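Local coordinates for SnoaL-like domain-containing protein (Agrobacterium tumefaciens str. C58, PDB 3DXO) that is of unknown function but is probably an isomerase of the SnoaL-like family, with an NTF2-like fold, at residues Q10-A15 with Q30-N35; T72-G75 with T80-S83. All coordinates share one frame; numbering follows the deposited sequence.

From the N terminus, the chain first runs through helix 3-17, turns, and returns along helix 21-31 into strand 32-33. Interaction 1 closes this long helical loop by setting 10-15 against 30-35. Strands 36-39 and 44-46 then enter the sheet, before helix 47-61. Interaction 2 then closes the short turn of the hairpin formed by strands 66-76 and 79-87. The two contacts follow in series; they neither nest nor cross, and their centres are about 15 Å apart. Helix 3-17 connects them. Its Tyr12 belongs to interaction 1 and packs on Phe82 of interaction 2, so the helical pair and the far edge of the sheet meet over one aromatic cluster.

Interaction 1 (Q10-A15 with Q30-N35); sequences QTYLAA and QAWAEN
The carbonyl oxygen of Trp32 has two side-chain donors. Gln48 NE2 makes a hydrogen bond to it and Arg108 NE a weak one. These bonds hold the backbone where the chain leaves helix 21-31, since Trp32 is the first residue past its helical geometry. From this point the indole reaches back to helix 3-17. Its outer carbons do the touching. CZ2 lies 3.7 Å from Tyr12 CD2, and CH2 also lies against CD2. The two rings meet obliquely, with centroids 5.7 Å apart and planes at 31°. Tyr12 has CG anti to the backbone N (chi1 173°), and this swings its ring to the indole although its CB does not head there. One helical turn on, the methyl of Ala15 packs on the same indole, with CB 4.0 Å from Trp32 CZ3.

In the NTF2-like fold, helices pack over one side of a curved sheet and often enclose a pocket with it. Here Tyr12 also meets the ring of Trp16, and its hydroxyl has a weak hydrogen bond to a diethylene glycol molecule, probably from the crystallisation liquor, which is consistent with a pocket beside the ring.

At the partly exposed margin, Thr11 CG2 meets Ala31 CB at 3.5 Å. With chi1 at -65°, the methyl is anti to the backbone N and faces the second helix. The hydroxyl lies beside its own backbone N and bonds to the carbonyl oxygen of Thr7, one turn earlier.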
ATOM      1  N   GLN B  10     -13.501   7.537   3.894  1.00 27.03           N
ATOM      2  CA  GLN B  10     -14.789   8.119   3.479  1.00 26.62           C
ATOM      3  C   GLN B  10     -14.656   9.390   2.706  1.00 26.49           C
ATOM      4  O   GLN B  10     -15.362   9.557   1.749  1.00 26.75           O
ATOM      5  CB  GLN B  10     -15.690   8.388   4.673  1.00 26.68           C
ATOM      6  CG  GLN B  10     -16.191   7.117   5.314  1.00 26.89           C
ATOM      7  CD  GLN B  10     -16.794   7.361   6.647  1.00 26.30           C
ATOM      8  OE1 GLN B  10     -16.491   8.349   7.298  1.00 25.50           O
ATOM      9  NE2 GLN B  10     -17.646   6.454   7.080  1.00 26.52           N
ATOM     10  N   THR B  11     -13.778  10.288   3.145  1.00 26.92           N
ATOM     11  CA  THR B  11     -13.517  11.566   2.458  1.00 26.31           C
ATOM     12  C   THR B  11     -12.942  11.292   1.073  1.00 26.73           C
ATOM     13  O   THR B  11     -13.304  11.949   0.092  1.00 26.74           O
ATOM     14  CB  THR B  11     -12.505  12.431   3.254  1.00 25.82           C
ATOM     15  OG1 THR B  11     -13.075  12.798   4.512  1.00 25.32           O
ATOM     16  CG2 THR B  11     -12.135  13.676   2.487  1.00 24.78           C
ATOM     17  N   TYR B  12     -12.044  10.313   1.000  1.00 26.87           N
ATOM     18  CA  TYR B  12     -11.444   9.942  -0.274  1.00 27.38           C
ATOM     19  C   TYR B  12     -12.534   9.435  -1.249  1.00 27.95           C
ATOM     20  O   TYR B  12     -12.661   9.964  -2.359  1.00 27.92           O
ATOM     21  CB  TYR B  12     -10.335   8.902  -0.056  1.00 27.11           C
ATOM     22  CG  TYR B  12      -9.756   8.327  -1.320  1.00 27.14           C
ATOM     23  CD1 TYR B  12     -10.351   7.240  -1.923  1.00 27.37           C
ATOM     24  CD2 TYR B  12      -8.631   8.880  -1.925  1.00 27.09           C
ATOM     25  CE1 TYR B  12      -9.852   6.712  -3.077  1.00 27.23           C
ATOM     26  CE2 TYR B  12      -8.119   8.357  -3.092  1.00 26.75           C
ATOM     27  CZ  TYR B  12      -8.736   7.262  -3.655  1.00 27.23           C
ATOM     28  OH  TYR B  12      -8.261   6.686  -4.820  1.00 27.71           O
ATOM     29  N   LEU B  13     -13.324   8.443  -0.821  1.00 27.84           N
ATOM     30  CA  LEU B  13     -14.360   7.870  -1.682  1.00 27.07           C
ATOM     31  C   LEU B  13     -15.465   8.874  -2.041  1.00 27.07           C
ATOM     32  O   LEU B  13     -16.036   8.806  -3.132  1.00 27.75           O
ATOM     33  CB  LEU B  13     -14.964   6.609  -1.042  1.00 26.77           C
ATOM     34  CG  LEU B  13     -14.070   5.341  -1.005  1.00 26.51           C
ATOM     35  CD1 LEU B  13     -14.761   4.167  -0.257  1.00 24.94           C
ATOM     36  CD2 LEU B  13     -13.633   4.903  -2.408  1.00 24.61           C
ATOM     37  N   ALA B  14     -15.755   9.805  -1.134  1.00 26.56           N
ATOM     38  CA  ALA B  14     -16.770  10.849  -1.365  1.00 26.24           C
ATOM     39  C   ALA B  14     -16.420  11.668  -2.614  1.00 27.54           C
ATOM     40  O   ALA B  14     -17.310  12.023  -3.412  1.00 28.40           O
ATOM     41  CB  ALA B  14     -16.881  11.750  -0.181  1.00 23.45           C
ATOM     42  N   ALA B  15     -15.128  11.953  -2.780  1.00 27.26           N
ATOM     43  CA  ALA B  15     -14.657  12.684  -3.927  1.00 26.60           C
ATOM     44  C   ALA B  15     -14.874  11.841  -5.168  1.00 26.95           C
ATOM     45  O   ALA B  15     -15.311  12.371  -6.155  1.00 28.38           O
ATOM     46  CB  ALA B  15     -13.188  13.069  -3.774  1.00 26.18           C
ATOM     47  N   GLN B  30     -10.319  20.732  -0.636  1.00 27.33           N
ATOM     48  CA  GLN B  30     -10.284  20.634   0.824  1.00 27.41           C
ATOM     49  C   GLN B  30      -9.405  19.481   1.325  1.00 28.08           C
ATOM     50  O   GLN B  30      -8.499  19.680   2.146  1.00 29.24           O
ATOM     51  CB  GLN B  30     -11.700  20.486   1.396  1.00 27.79           C
ATOM     52  CG  GLN B  30     -12.694  21.618   1.062  1.00 28.62           C
ATOM     53  CD  GLN B  30     -12.362  22.966   1.705  1.00 29.73           C
ATOM     54  OE1 GLN B  30     -12.548  24.011   1.077  1.00 31.44           O
ATOM     55  NE2 GLN B  30     -11.880  22.952   2.952  1.00 29.84           N
ATOM     56  N   ALA B  31      -9.651  18.282   0.810  1.00 27.76           N
ATOM     57  CA  ALA B  31      -8.950  17.074   1.276  1.00 27.19           C
ATOM     58  C   ALA B  31      -7.523  16.894   0.753  1.00 27.29           C
ATOM     59  O   ALA B  31      -6.646  16.407   1.473  1.00 27.83           O
ATOM     60  CB  ALA B  31      -9.777  15.819   0.935  1.00 26.56           C
ATOM     61  N   TRP B  32      -7.278  17.244  -0.501  1.00 26.87           N
ATOM     62  CA  TRP B  32      -5.942  17.032  -1.092  1.00 26.62           C
ATOM     63  C   TRP B  32      -4.955  18.181  -0.931  1.00 25.79           C
ATOM     64  O   TRP B  32      -5.357  19.330  -0.911  1.00 25.47           O
ATOM     65  CB  TRP B  32      -6.075  16.743  -2.584  1.00 27.21           C
ATOM     66  CG  TRP B  32      -6.234  15.316  -2.980  1.00 27.26           C
ATOM     67  CD1 TRP B  32      -5.298  14.545  -3.596  1.00 27.63           C
ATOM     68  CD2 TRP B  32      -7.389  14.496  -2.832  1.00 27.45           C
ATOM     69  NE1 TRP B  32      -5.798  13.288  -3.852  1.00 27.56           N
ATOM     70  CE2 TRP B  32      -7.081  13.231  -3.390  1.00 27.23           C
ATOM     71  CE3 TRP B  32      -8.654  14.699  -2.287  1.00 27.90           C
ATOM     72  CZ2 TRP B  32      -7.975  12.188  -3.404  1.00 27.05           C
ATOM     73  CZ3 TRP B  32      -9.556  13.649  -2.322  1.00 27.62           C
ATOM     74  CH2 TRP B  32      -9.206  12.411  -2.872  1.00 27.47           C
ATOM     75  N   ALA B  33      -3.665  17.851  -0.853  1.00 25.36           N
ATOM     76  CA  ALA B  33      -2.593  18.845  -0.769  1.00 25.44           C
ATOM     77  C   ALA B  33      -2.250  19.428  -2.151  1.00 25.72           C
ATOM     78  O   ALA B  33      -2.591  18.845  -3.185  1.00 25.89           O
ATOM     79  CB  ALA B  33      -1.362  18.242  -0.155  1.00 24.76           C
ATOM     80  N   GLU B  34      -1.596  20.588  -2.162  1.00 25.83           N
ATOM     81  CA  GLU B  34      -1.160  21.209  -3.411  1.00 26.61           C
ATOM     82  C   GLU B  34      -0.078  20.335  -4.049  1.00 26.37           C
ATOM     83  O   GLU B  34      -0.133  20.063  -5.243  1.00 26.48           O
ATOM     84  CB  GLU B  34      -0.717  22.669  -3.210  1.00 26.60           C
ATOM     85  CG  GLU B  34      -1.897  23.551  -2.780  1.00 27.44           C
ATOM     86  CD  GLU B  34      -1.640  25.064  -2.794  1.00 27.99           C
ATOM     87  OE1 GLU B  34      -0.477  25.526  -2.819  1.00 28.32           O
ATOM     88  OE2 GLU B  34      -2.650  25.804  -2.775  1.00 29.29           O
ATOM     89  N   ASN B  35       0.890  19.887  -3.254  1.00 26.57           N
ATOM     90  CA  ASN B  35       1.893  18.945  -3.723  1.00 27.06           C
ATOM     91  C   ASN B  35       1.327  17.588  -3.418  1.00 27.85           C
ATOM     92  O   ASN B  35       1.555  17.086  -2.317  1.00 29.53           O
ATOM     93  CB  ASN B  35       3.196  19.080  -2.959  1.00 27.30           C
ATOM     94  CG  ASN B  35       3.896  20.379  -3.232  1.00 28.42           C
ATOM     95  OD1 ASN B  35       3.291  21.343  -3.690  1.00 28.85           O
ATOM     96  ND2 ASN B  35       5.192  20.423  -2.929  1.00 29.58           N
TER

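Interaction 2 (T72-G75 with T80-S83); sequences TPDG and TRFS
A beta hairpin of strands 66-76 and 79-87 forms one margin of the sheet, and Asp74 and Arg81 are its antiparallel hydrogen-bonded pair here. Asp74 N gives a bond to Arg81 O (2.9 Å), and Arg81 N returns one to Asp74 O (2.8 Å). Gly75 and Thr80 follow as the non-hydrogen-bonded pair.

The two faces differ. On one, Pro73 CG packs on Phe82 CB at 3.9 Å. Thr80 points to the same face as Phe82, and Thr80 CG2 lies 3.8 Å from Asp74 O. These residues lie under helix 3-17: Pro73 touches Leu6 and Ala9, and Thr80 OG1 bonds to His5 ND1.

The other face carries the Asp74-Arg81 salt bridge and meets the second subunit, whose Leu116 packs on both side chains. The guanidinium approaches side-on. Arg81 NE reaches the syn lone pair of Asp74 OD1 at 3.0 Å, nearly straight at 169°. Arg81 NH2 meets Asp74 OD2, also at 3.0 Å. A bend at chi3 (64°) turns the guanidinium to the carboxylate, and their planes stand 33° apart. The two bonds together fix the rotation of the guanidinium. Arg81 NH2 also forms a salt bridge across the subunit boundary, to OD1 of Asp117 of the second subunit.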
ATOM      1  N   THR B  72     -12.792  -2.880   6.974  1.00 27.12           N
ATOM      2  CA  THR B  72     -12.478  -1.771   7.872  1.00 26.54           C
ATOM      3  C   THR B  72     -11.146  -1.134   7.550  1.00 25.63           C
ATOM      4  O   THR B  72     -10.138  -1.802   7.585  1.00 24.38           O
ATOM      5  CB  THR B  72     -12.380  -2.245   9.324  1.00 26.52           C
ATOM      6  OG1 THR B  72     -13.657  -2.703   9.736  1.00 26.50           O
ATOM      7  CG2 THR B  72     -11.944  -1.116  10.253  1.00 26.45           C
ATOM      8  N   PRO B  73     -11.145   0.155   7.219  1.00 25.75           N
ATOM      9  CA  PRO B  73      -9.879   0.836   7.029  1.00 26.18           C
ATOM     10  C   PRO B  73      -8.962   0.705   8.256  1.00 26.46           C
ATOM     11  O   PRO B  73      -9.432   0.536   9.393  1.00 26.84           O
ATOM     12  CB  PRO B  73     -10.291   2.301   6.831  1.00 26.47           C
ATOM     13  CG  PRO B  73     -11.694   2.231   6.263  1.00 26.64           C
ATOM     14  CD  PRO B  73     -12.299   1.036   6.951  1.00 26.44           C
ATOM     15  N   ASP B  74      -7.653   0.751   8.022  1.00 26.24           N
ATOM     16  CA  ASP B  74      -6.706   0.693   9.112  1.00 25.72           C
ATOM     17  C   ASP B  74      -5.519   1.574   8.768  1.00 25.91           C
ATOM     18  O   ASP B  74      -5.522   2.298   7.770  1.00 25.60           O
ATOM     19  CB  ASP B  74      -6.264  -0.765   9.366  1.00 25.63           C
ATOM     20  CG  ASP B  74      -5.464  -1.359   8.211  1.00 24.80           C
ATOM     21  OD1 ASP B  74      -5.710  -0.996   7.055  1.00 24.86           O
ATOM     22  OD2 ASP B  74      -4.594  -2.200   8.456  1.00 24.03           O
ATOM     23  N   GLY B  75      -4.486   1.511   9.592  1.00 26.41           N
ATOM     24  CA  GLY B  75      -3.297   2.269   9.307  1.00 26.52           C
ATOM     25  C   GLY B  75      -2.437   2.551  10.504  1.00 26.46           C
ATOM     26  O   GLY B  75      -2.582   1.942  11.565  1.00 25.75           O
ATOM     27  N   THR B  80      -3.051   5.533   5.832  1.00 27.15           N
ATOM     28  CA  THR B  80      -4.338   4.870   5.888  1.00 26.99           C
ATOM     29  C   THR B  80      -4.420   3.855   4.735  1.00 26.13           C
ATOM     30  O   THR B  80      -3.932   4.100   3.646  1.00 25.38           O
ATOM     31  CB  THR B  80      -5.482   5.886   5.783  1.00 27.21           C
ATOM     32  OG1 THR B  80      -5.415   6.776   6.909  1.00 27.69           O
ATOM     33  CG2 THR B  80      -6.837   5.179   5.743  1.00 26.76           C
ATOM     34  N   ARG B  81      -4.992   2.694   5.015  1.00 26.38           N
ATOM     35  CA  ARG B  81      -5.229   1.662   4.012  1.00 26.42           C
ATOM     36  C   ARG B  81      -6.679   1.221   4.053  1.00 26.16           C
ATOM     37  O   ARG B  81      -7.242   0.991   5.128  1.00 25.73           O
ATOM     38  CB  ARG B  81      -4.395   0.414   4.259  1.00 26.89           C
ATOM     39  CG  ARG B  81      -4.870  -0.746   3.371  1.00 26.82           C
ATOM     40  CD  ARG B  81      -4.136  -2.044   3.573  1.00 26.33           C
ATOM     41  NE  ARG B  81      -4.325  -2.612   4.895  1.00 25.42           N
ATOM     42  CZ  ARG B  81      -4.058  -3.871   5.190  1.00 25.18           C
ATOM     43  NH1 ARG B  81      -3.642  -4.702   4.257  1.00 25.22           N
ATOM     44  NH2 ARG B  81      -4.222  -4.311   6.422  1.00 25.51           N
ATOM     45  N   PHE B  82      -7.260   1.066   2.873  1.00 26.24           N
ATOM     46  CA  PHE B  82      -8.637   0.635   2.753  1.00 26.84           C
ATOM     47  C   PHE B  82      -8.887   0.033   1.396  1.00 26.61           C
ATOM     48  O   PHE B  82      -8.103   0.228   0.447  1.00 26.29           O
ATOM     49  CB  PHE B  82      -9.594   1.813   2.972  1.00 28.11           C
ATOM     50  CG  PHE B  82      -9.424   2.924   1.985  1.00 28.25           C
ATOM     51  CD1 PHE B  82     -10.127   2.925   0.795  1.00 28.92           C
ATOM     52  CD2 PHE B  82      -8.553   3.972   2.247  1.00 28.58           C
ATOM     53  CE1 PHE B  82      -9.951   3.975  -0.146  1.00 29.22           C
ATOM     54  CE2 PHE B  82      -8.371   4.999   1.327  1.00 28.82           C
ATOM     55  CZ  PHE B  82      -9.067   5.005   0.136  1.00 28.91           C
ATOM     56  N   SER B  83      -9.988  -0.707   1.313  1.00 26.89           N
ATOM     57  CA  SER B  83     -10.409  -1.337   0.064  1.00 27.41           C
ATOM     58  C   SER B  83     -11.835  -0.959  -0.281  1.00 27.75           C
ATOM     59  O   SER B  83     -12.613  -0.580   0.591  1.00 27.05           O
ATOM     60  CB  SER B  83     -10.233  -2.845   0.111  1.00 26.73           C
ATOM     61  OG  SER B  83      -8.848  -3.141   0.132  1.00 26.34           O
TER